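Local coordinates for maltose/maltodextrin-binding protein (PDB 2GH9) that binds maltotriose in the cleft of a periplasmic solute-binding fold, and probably delivers such maltodextrins to an uptake transporter, at residues L141-G144 with A145-G148; I118-K121 with K122-K125; V83-A86 with Y87-L91; V60-P63 with H64-G68. All blocks are in the same frame, centred on the assembly; numbering follows the deposited sequence.

Contact 1: residues L141-G144 with A145-G148; sequences LTTG and ATFG
T142 with G148 and T143 with T146 form the two hydrogen bonds that join the arms of this chain reversal. The hydroxyl OG1 of T142 accepts the backbone N-H of G148 (OG1 to N, 3.0 Å, bent to 147° at the hydrogen), while the N of T143 donates to the carbonyl O of T146 at 3.1 Å. That second bond is nearly straight, but the N lies well above the carbonyl plane. The same oxygen also receives the CA-H of T142, so it is gripped by one conventional and one weaker contact. CG2 of T146 presses against the carbonyl O of L141 at 3.1 Å, and the side chains of T143 and T146 run side by side, OG1 of T143 lying 3.5 Å from CB of T146. CB of L141 meets CA of G148 at 3.9 Å.

The next shell fixes these groups. A chi1 of -50° turns OG1 of T142 back beside its own backbone N, where it can serve G148 and also bond to the carbonyl of A138 in the preceding helix. F147 pairs through its backbone with A226 and A228, and L141 packs on A228. G144 and A145 form the corner of a tight reversal, with the two arms running 158° apart, that carries the chain from the end of helix 131-141 into edge strand 149-150 of a four-stranded mixed sheet.

Contact 2: residues I118-K121 with K122-K125; sequences IYNK and KYVK
An Asx turn closes strand 116-120, formed where the side chain of N120 folds back over the chain that follows it. OD1 of N120 accepts the backbone N of K122 at 3.1 Å in an almost straight bond (166°), the donor standing above the amide plane. With CG anti to the backbone N (chi1 -176°), the amide also sets ND2 at the edge of the Y123 ring, the two planes almost perpendicular. The backbone O of N120 takes two donors, the N of Y123 at 3.0 Å and the N of V124 at 2.9 Å. Were N120 a glycine, the N-H of K122 would probably lose its acceptor and the Y123 edge its amide neighbour.

Beyond the turn, CD2 of Y119 meets the buried O of V124 edge-on at 3.3 Å and packs against CG1 of V124. A water joins OH of Y119 to the O of K125, and NZ of K125 curls back in a weak bond to the O of K121. The OH of Y123 and NZ of K122 both bond to the O of G225. The whole is a strand-terminating Asx turn, wrapped round a carbonyl, that of N120, which accepts two N-H groups.

Contact 3: residues V83-A86 with Y87-L91; sequences VTQA and YLADL. Unlike the reference sequence in segment 83-86: A86 (reference Thr).
V83 and L88 meet across the start of helix 85-90, their side chains crossing at about a right angle, with CG2 of V83 3.9 Å from CD1 of L88. V83 stands just before the capping residue and L88 is the fourth residue of the helix, so the pair forms a hydrophobic staple. The side chain of L88 leaves its backbone with CG turned away from its own carbonyl (chi1 -67°), and this brings the isobutyl group both to V83 and over the carbonyl O of T84. Shortening L88 to an alanine is likely to deprive CG2 of V83 of its apolar mate and to open a gap beside L105, against which the leucine also packs.

Y87, one residue earlier, meets V83 at CB rather than at CG2, its CD2 sitting 3.8 Å from CB of the valine at an oblique angle to the ring. The O of T84 lies at the ring's edge, near its plane. T84 is the N-cap: its OG1 takes the N-H of Y87 at 3.0 Å, close to straight at 166°, and its side chain crosses that of Y87 at about a right angle. Its carbonyl O accepts the N of L88 at 3.1 Å, and the O of Q85 that of A89 at 2.7 Å, whereas D90 to A86 is weak.

V83 and Y87 both rest on L108 of strand 104-113, and the D90 carboxylate bonds to S309 and S311. Polar capping thus gives an acceptor to an N-H of the first turn, while the staple ties the approaching chain to that turn through apolar contact.

Contact 4: residues V60-P63 with H64-G68; sequences VTVP and HDWVG. With GLC (alpha-D-glucopyranose), chain B.
W66 and P63 build one wall of the sugar site, the indole lying against the proline ring that precedes it in the chain. CB of W66 sits 3.4 Å from the carbonyl O of P63, the same oxygen that accepts the backbone N of W66 at 3.2 Å. CG branches off beside the backbone N (chi1 -65°), which swings the indole back over the strand. From there the two halves of the ring part company. At the ring fusion, CD2 lies near CD of P63; on the benzo side CE3 meets CB of V62 at 3.5 Å, and CZ3 touches CG1 of the same valine. CD of P63 stands 3.4 Å above the centroid of the six-membered ring, only 8° off its normal, a CH-pi contact over the face, while CG of P63 lies 3.4 Å from CE2. On the pyrrole side, CD1 runs past O3 of the glucose, and NE1, on the pyrrole edge, donates to that O3 at 2.8 Å, in the plane of the ring but bent to 139°.

D65 grips the same sugar with both oxygens: O2 donates to OD1 at 2.6 Å and O3 to OD2 at 2.6 Å. W66 also meets K43 in a cation-pi contact and the ring of F39, and the glucose has a further hydrogen bond to D155. The indole therefore reads a hydroxyl with its edge while P63 holds a face, and O3, giving its proton to D65 and taking one from W66, is used as donor and acceptor at once, as is common in recognition of sugar hydroxyls.

In the fold
Contact 4 alone touches the bound sugar: its P63, D65 and W66 belong to the 15-residue glycan pocket, and its centre is about 10 Å from that of the chain. Contact 3 is the next helix start along the chain, its centre about 20 Å from that of contact 4, with nearest atoms about 10 Å apart. Contacts 1 and 2 form a second group on the four-stranded sheet, contact 2 including part of strand 116-120, with centres about 13 Å apart. They touch where CG2 of T146 meets CE1 of Y123 at 3.9 Å. The nearest atoms of contacts 2 and 4 are about 17 Å apart, and contacts 1 and 3 lie on opposite sides of the chain's centre.

Contact 1: residues L141-G144 with A145-G148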
# COMPACT_ATOMS: atom_id res chain seq x y z
N LEU A 141 -24.29 9.00 10.46
CA LEU A 141 -23.24 9.79 11.08
C LEU A 141 -22.79 10.91 10.18
O LEU A 141 -22.00 11.75 10.61
CB LEU A 141 -22.06 8.91 11.49
CG LEU A 141 -22.38 7.82 12.51
CD1 LEU A 141 -21.24 6.82 12.62
CD2 LEU A 141 -22.70 8.44 13.88
N THR A 142 -23.28 10.94 8.94
CA THR A 142 -23.01 12.02 8.01
C THR A 142 -24.06 13.12 8.18
O THR A 142 -25.26 12.85 8.12
CB THR A 142 -23.01 11.52 6.55
OG1 THR A 142 -22.17 10.36 6.44
CG2 THR A 142 -22.52 12.61 5.60
N THR A 143 -23.60 14.35 8.40
CA THR A 143 -24.46 15.49 8.77
C THR A 143 -23.91 16.79 8.13
O THR A 143 -23.42 16.77 6.99
CB THR A 143 -24.55 15.62 10.33
OG1 THR A 143 -23.24 15.91 10.86
CG2 THR A 143 -25.12 14.36 10.98
N GLY A 144 -23.98 17.92 8.85
CA GLY A 144 -23.36 19.16 8.40
C GLY A 144 -21.84 19.08 8.32
O GLY A 144 -21.27 19.08 7.22
N ALA A 145 -21.18 18.99 9.48
CA ALA A 145 -19.69 19.02 9.52
C ALA A 145 -19.02 17.66 9.83
O ALA A 145 -17.79 17.59 9.94
CB ALA A 145 -19.22 20.08 10.53
N THR A 146 -19.82 16.60 9.96
CA THR A 146 -19.33 15.26 10.32
C THR A 146 -19.57 14.30 9.17
O THR A 146 -20.52 14.45 8.39
CB THR A 146 -20.05 14.76 11.60
OG1 THR A 146 -19.72 15.63 12.69
CG2 THR A 146 -19.64 13.35 11.94
N PHE A 147 -18.68 13.31 9.05
CA PHE A 147 -18.78 12.32 7.97
C PHE A 147 -18.81 10.91 8.55
O PHE A 147 -18.10 10.61 9.51
CB PHE A 147 -17.61 12.47 7.01
CG PHE A 147 -17.61 13.76 6.24
CD1 PHE A 147 -18.29 13.87 5.03
CD2 PHE A 147 -16.93 14.88 6.72
CE1 PHE A 147 -18.30 15.06 4.31
CE2 PHE A 147 -16.93 16.08 6.01
CZ PHE A 147 -17.61 16.16 4.80
N GLY A 148 -19.65 10.06 7.98
CA GLY A 148 -19.70 8.65 8.41
C GLY A 148 -18.62 7.80 7.75
O GLY A 148 -18.06 6.92 8.39

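Contact 2: residues I118-K121 with K122-K125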
# COMPACT_ATOMS: atom_id res chain seq x y z
N ILE A 118 -10.91 1.29 9.07
CA ILE A 118 -10.41 1.86 10.30
C ILE A 118 -11.52 2.78 10.84
O ILE A 118 -11.95 3.72 10.17
CB ILE A 118 -9.09 2.61 10.11
CG1 ILE A 118 -8.10 1.75 9.30
CG2 ILE A 118 -8.48 3.00 11.48
CD1 ILE A 118 -6.77 2.49 8.93
N TYR A 119 -11.99 2.46 12.03
CA TYR A 119 -13.14 3.16 12.63
C TYR A 119 -12.75 3.84 13.92
O TYR A 119 -12.07 3.25 14.75
CB TYR A 119 -14.34 2.22 12.88
CG TYR A 119 -14.10 1.00 13.73
CD1 TYR A 119 -13.64 -0.17 13.15
CD2 TYR A 119 -14.35 1.01 15.11
CE1 TYR A 119 -13.42 -1.29 13.88
CE2 TYR A 119 -14.13 -0.12 15.86
CZ TYR A 119 -13.66 -1.27 15.25
OH TYR A 119 -13.41 -2.42 15.96
N ASN A 120 -13.21 5.09 14.06
CA ASN A 120 -12.99 5.90 15.25
C ASN A 120 -14.04 5.51 16.29
O ASN A 120 -15.24 5.72 16.09
CB ASN A 120 -13.10 7.40 14.90
CG ASN A 120 -12.78 8.31 16.10
OD1 ASN A 120 -12.76 7.86 17.25
ND2 ASN A 120 -12.53 9.60 15.81
N LYS A 121 -13.55 4.95 17.39
CA LYS A 121 -14.39 4.39 18.47
C LYS A 121 -15.22 5.39 19.30
O LYS A 121 -16.05 5.00 20.12
CB LYS A 121 -13.52 3.53 19.40
CG LYS A 121 -13.12 2.20 18.79
CD LYS A 121 -12.14 1.46 19.65
CE LYS A 121 -12.08 -0.01 19.29
NZ LYS A 121 -11.10 -0.73 20.10
N LYS A 122 -15.00 6.68 19.07
CA LYS A 122 -15.87 7.74 19.56
C LYS A 122 -17.23 7.75 18.82
O LYS A 122 -18.26 8.10 19.40
CB LYS A 122 -15.12 9.05 19.38
CG LYS A 122 -15.92 10.32 19.23
CD LYS A 122 -14.96 11.47 19.12
CE LYS A 122 -15.41 12.51 18.15
NZ LYS A 122 -14.23 13.13 17.48
N TYR A 123 -17.22 7.36 17.55
CA TYR A 123 -18.42 7.23 16.75
C TYR A 123 -18.92 5.79 16.63
O TYR A 123 -20.12 5.55 16.51
CB TYR A 123 -18.16 7.74 15.35
CG TYR A 123 -17.78 9.20 15.27
CD1 TYR A 123 -18.76 10.19 15.30
CD2 TYR A 123 -16.46 9.59 15.11
CE1 TYR A 123 -18.44 11.53 15.20
CE2 TYR A 123 -16.12 10.95 15.00
CZ TYR A 123 -17.13 11.91 15.05
OH TYR A 123 -16.84 13.26 14.93
N VAL A 124 -17.98 4.84 16.62
CA VAL A 124 -18.29 3.45 16.32
C VAL A 124 -17.65 2.54 17.35
O VAL A 124 -16.45 2.26 17.27
CB VAL A 124 -17.79 3.04 14.89
CG1 VAL A 124 -18.19 1.62 14.58
CG2 VAL A 124 -18.33 4.00 13.83
N LYS A 125 -18.46 2.06 18.30
CA LYS A 125 -17.94 1.20 19.36
C LYS A 125 -17.54 -0.19 18.86
O LYS A 125 -16.50 -0.71 19.24
CB LYS A 125 -18.94 1.09 20.53
CG LYS A 125 -19.22 2.41 21.27
CD LYS A 125 -17.94 3.11 21.77
CE LYS A 125 -18.18 4.55 22.23
NZ LYS A 125 -18.82 5.45 21.20
O HOH W 1 -14.68 -2.42 18.41

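Contact 3: residues V83-A86 with Y87-L91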
# COMPACT_ATOMS: atom_id res chain seq x y z
N VAL A 83 23.40 -10.91 2.90
CA VAL A 83 22.51 -11.36 3.96
C VAL A 83 22.68 -12.86 4.23
O VAL A 83 23.08 -13.63 3.37
CB VAL A 83 21.02 -11.04 3.61
CG1 VAL A 83 20.86 -9.56 3.33
CG2 VAL A 83 20.54 -11.86 2.42
N THR A 84 22.36 -13.26 5.46
CA THR A 84 22.46 -14.66 5.89
C THR A 84 21.16 -15.42 5.69
O THR A 84 20.08 -14.83 5.54
CB THR A 84 22.79 -14.74 7.36
OG1 THR A 84 21.64 -14.35 8.11
CG2 THR A 84 23.95 -13.82 7.69
N GLN A 85 21.29 -16.75 5.68
CA GLN A 85 20.13 -17.65 5.59
C GLN A 85 19.26 -17.53 6.82
O GLN A 85 18.04 -17.66 6.73
CB GLN A 85 20.59 -19.11 5.43
CG GLN A 85 19.51 -20.18 5.70
CD GLN A 85 18.36 -20.17 4.68
OE1 GLN A 85 18.35 -19.38 3.74
NE2 GLN A 85 17.39 -21.07 4.87
N ALA A 86 19.87 -17.29 7.96
CA ALA A 86 19.12 -17.07 9.18
C ALA A 86 18.18 -15.88 9.02
O ALA A 86 17.02 -15.95 9.38
CB ALA A 86 20.05 -16.85 10.35
N TYR A 87 18.70 -14.78 8.49
CA TYR A 87 17.87 -13.60 8.24
C TYR A 87 16.74 -13.99 7.28
O TYR A 87 15.57 -13.81 7.61
CB TYR A 87 18.70 -12.42 7.70
CG TYR A 87 17.86 -11.34 7.05
CD1 TYR A 87 17.15 -10.42 7.81
CD2 TYR A 87 17.78 -11.24 5.67
CE1 TYR A 87 16.38 -9.43 7.20
CE2 TYR A 87 17.01 -10.25 5.05
CZ TYR A 87 16.30 -9.36 5.82
OH TYR A 87 15.54 -8.39 5.19
N LEU A 88 17.09 -14.58 6.15
CA LEU A 88 16.10 -15.00 5.13
C LEU A 88 15.05 -15.98 5.64
O LEU A 88 13.86 -15.81 5.35
CB LEU A 88 16.82 -15.56 3.90
CG LEU A 88 17.62 -14.51 3.13
CD1 LEU A 88 18.53 -15.16 2.07
CD2 LEU A 88 16.69 -13.44 2.51
N ALA A 89 15.48 -16.99 6.40
CA ALA A 89 14.57 -18.00 7.00
C ALA A 89 13.51 -17.40 7.91
O ALA A 89 12.41 -17.97 8.06
CB ALA A 89 15.39 -19.07 7.79
N ASP A 90 13.83 -16.28 8.55
CA ASP A 90 12.89 -15.65 9.46
C ASP A 90 11.82 -14.80 8.73
O ASP A 90 10.83 -14.39 9.34
CB ASP A 90 13.63 -14.81 10.49
CG ASP A 90 12.72 -13.97 11.32
OD1 ASP A 90 11.90 -14.56 12.06
OD2 ASP A 90 12.80 -12.72 11.23
N LEU A 91 12.04 -14.53 7.45
CA LEU A 91 11.08 -13.74 6.66
C LEU A 91 9.89 -14.58 6.18
O LEU A 91 10.04 -15.74 5.78
CB LEU A 91 11.77 -13.14 5.43
CG LEU A 91 12.98 -12.21 5.60
CD1 LEU A 91 13.56 -11.84 4.24
CD2 LEU A 91 12.64 -10.97 6.39

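Contact 4: residues V60-P63 with H64-G68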
# COMPACT_ATOMS: atom_id res chain seq x y z
N VAL A 60 14.07 3.98 1.67
CA VAL A 60 13.38 3.40 2.81
C VAL A 60 11.97 4.02 2.88
O VAL A 60 11.82 5.14 3.39
CB VAL A 60 14.13 3.72 4.10
CG1 VAL A 60 13.41 3.11 5.29
CG2 VAL A 60 15.59 3.22 4.02
N THR A 61 10.92 3.36 2.39
CA THR A 61 10.91 2.08 1.71
C THR A 61 10.17 2.23 0.37
O THR A 61 9.52 3.26 0.12
CB THR A 61 10.13 1.03 2.55
OG1 THR A 61 8.92 1.63 3.06
CG2 THR A 61 11.02 0.50 3.71
N VAL A 62 10.27 1.22 -0.47
CA VAL A 62 9.45 1.14 -1.68
C VAL A 62 8.44 0.01 -1.56
O VAL A 62 8.72 -1.01 -0.93
CB VAL A 62 10.32 0.89 -2.97
CG1 VAL A 62 11.34 2.03 -3.20
CG2 VAL A 62 11.00 -0.55 -2.94
N PRO A 63 7.26 0.16 -2.20
CA PRO A 63 6.31 -0.93 -2.27
C PRO A 63 6.79 -1.93 -3.31
O PRO A 63 7.43 -1.55 -4.30
CB PRO A 63 5.01 -0.25 -2.74
CG PRO A 63 5.50 0.88 -3.57
CD PRO A 63 6.79 1.35 -2.92
N HIS A 64 6.50 -3.19 -3.08
CA HIS A 64 7.00 -4.25 -3.95
C HIS A 64 6.51 -4.26 -5.39
O HIS A 64 7.13 -4.88 -6.24
CB HIS A 64 6.76 -5.60 -3.32
CG HIS A 64 5.36 -6.12 -3.46
ND1 HIS A 64 4.41 -5.98 -2.47
CD2 HIS A 64 4.78 -6.86 -4.44
CE1 HIS A 64 3.30 -6.59 -2.85
NE2 HIS A 64 3.49 -7.12 -4.05
N ASP A 65 5.39 -3.58 -5.67
CA ASP A 65 4.92 -3.54 -7.06
C ASP A 65 5.91 -2.82 -7.98
O ASP A 65 5.93 -3.05 -9.19
CB ASP A 65 3.48 -2.99 -7.17
CG ASP A 65 3.38 -1.56 -6.76
OD1 ASP A 65 3.58 -1.25 -5.53
OD2 ASP A 65 3.06 -0.75 -7.65
N TRP A 66 6.75 -1.96 -7.41
CA TRP A 66 7.79 -1.24 -8.15
C TRP A 66 9.01 -2.10 -8.58
O TRP A 66 9.82 -1.64 -9.39
CB TRP A 66 8.34 -0.11 -7.30
CG TRP A 66 7.40 0.98 -6.96
CD1 TRP A 66 6.07 1.08 -7.29
CD2 TRP A 66 7.72 2.15 -6.21
NE1 TRP A 66 5.56 2.24 -6.79
CE2 TRP A 66 6.54 2.93 -6.13
CE3 TRP A 66 8.89 2.63 -5.60
CZ2 TRP A 66 6.50 4.15 -5.45
CZ3 TRP A 66 8.84 3.84 -4.92
CH2 TRP A 66 7.66 4.60 -4.86
N VAL A 67 9.13 -3.33 -8.05
CA VAL A 67 10.38 -4.11 -8.14
C VAL A 67 10.77 -4.51 -9.57
O VAL A 67 11.90 -4.24 -10.01
CB VAL A 67 10.39 -5.32 -7.16
CG1 VAL A 67 11.48 -6.37 -7.50
CG2 VAL A 67 10.60 -4.82 -5.73
N GLY A 68 9.82 -5.10 -10.30
CA GLY A 68 10.06 -5.50 -11.69
C GLY A 68 10.50 -4.36 -12.60
O GLY A 68 11.49 -4.50 -13.29
C1 GLC B . 0.05 1.65 -4.73
C2 GLC B . 1.27 1.18 -5.50
C3 GLC B . 1.79 2.28 -6.40
C4 GLC B . 0.65 2.80 -7.28
C5 GLC B . -0.57 3.23 -6.45
C6 GLC B . -1.78 3.63 -7.31
O2 GLC B . 2.30 0.75 -4.60
O3 GLC B . 2.85 1.79 -7.21
O4 GLC B . 1.15 3.89 -8.05
O5 GLC B . -0.98 2.15 -5.60
O6 GLC B . -2.66 4.44 -6.53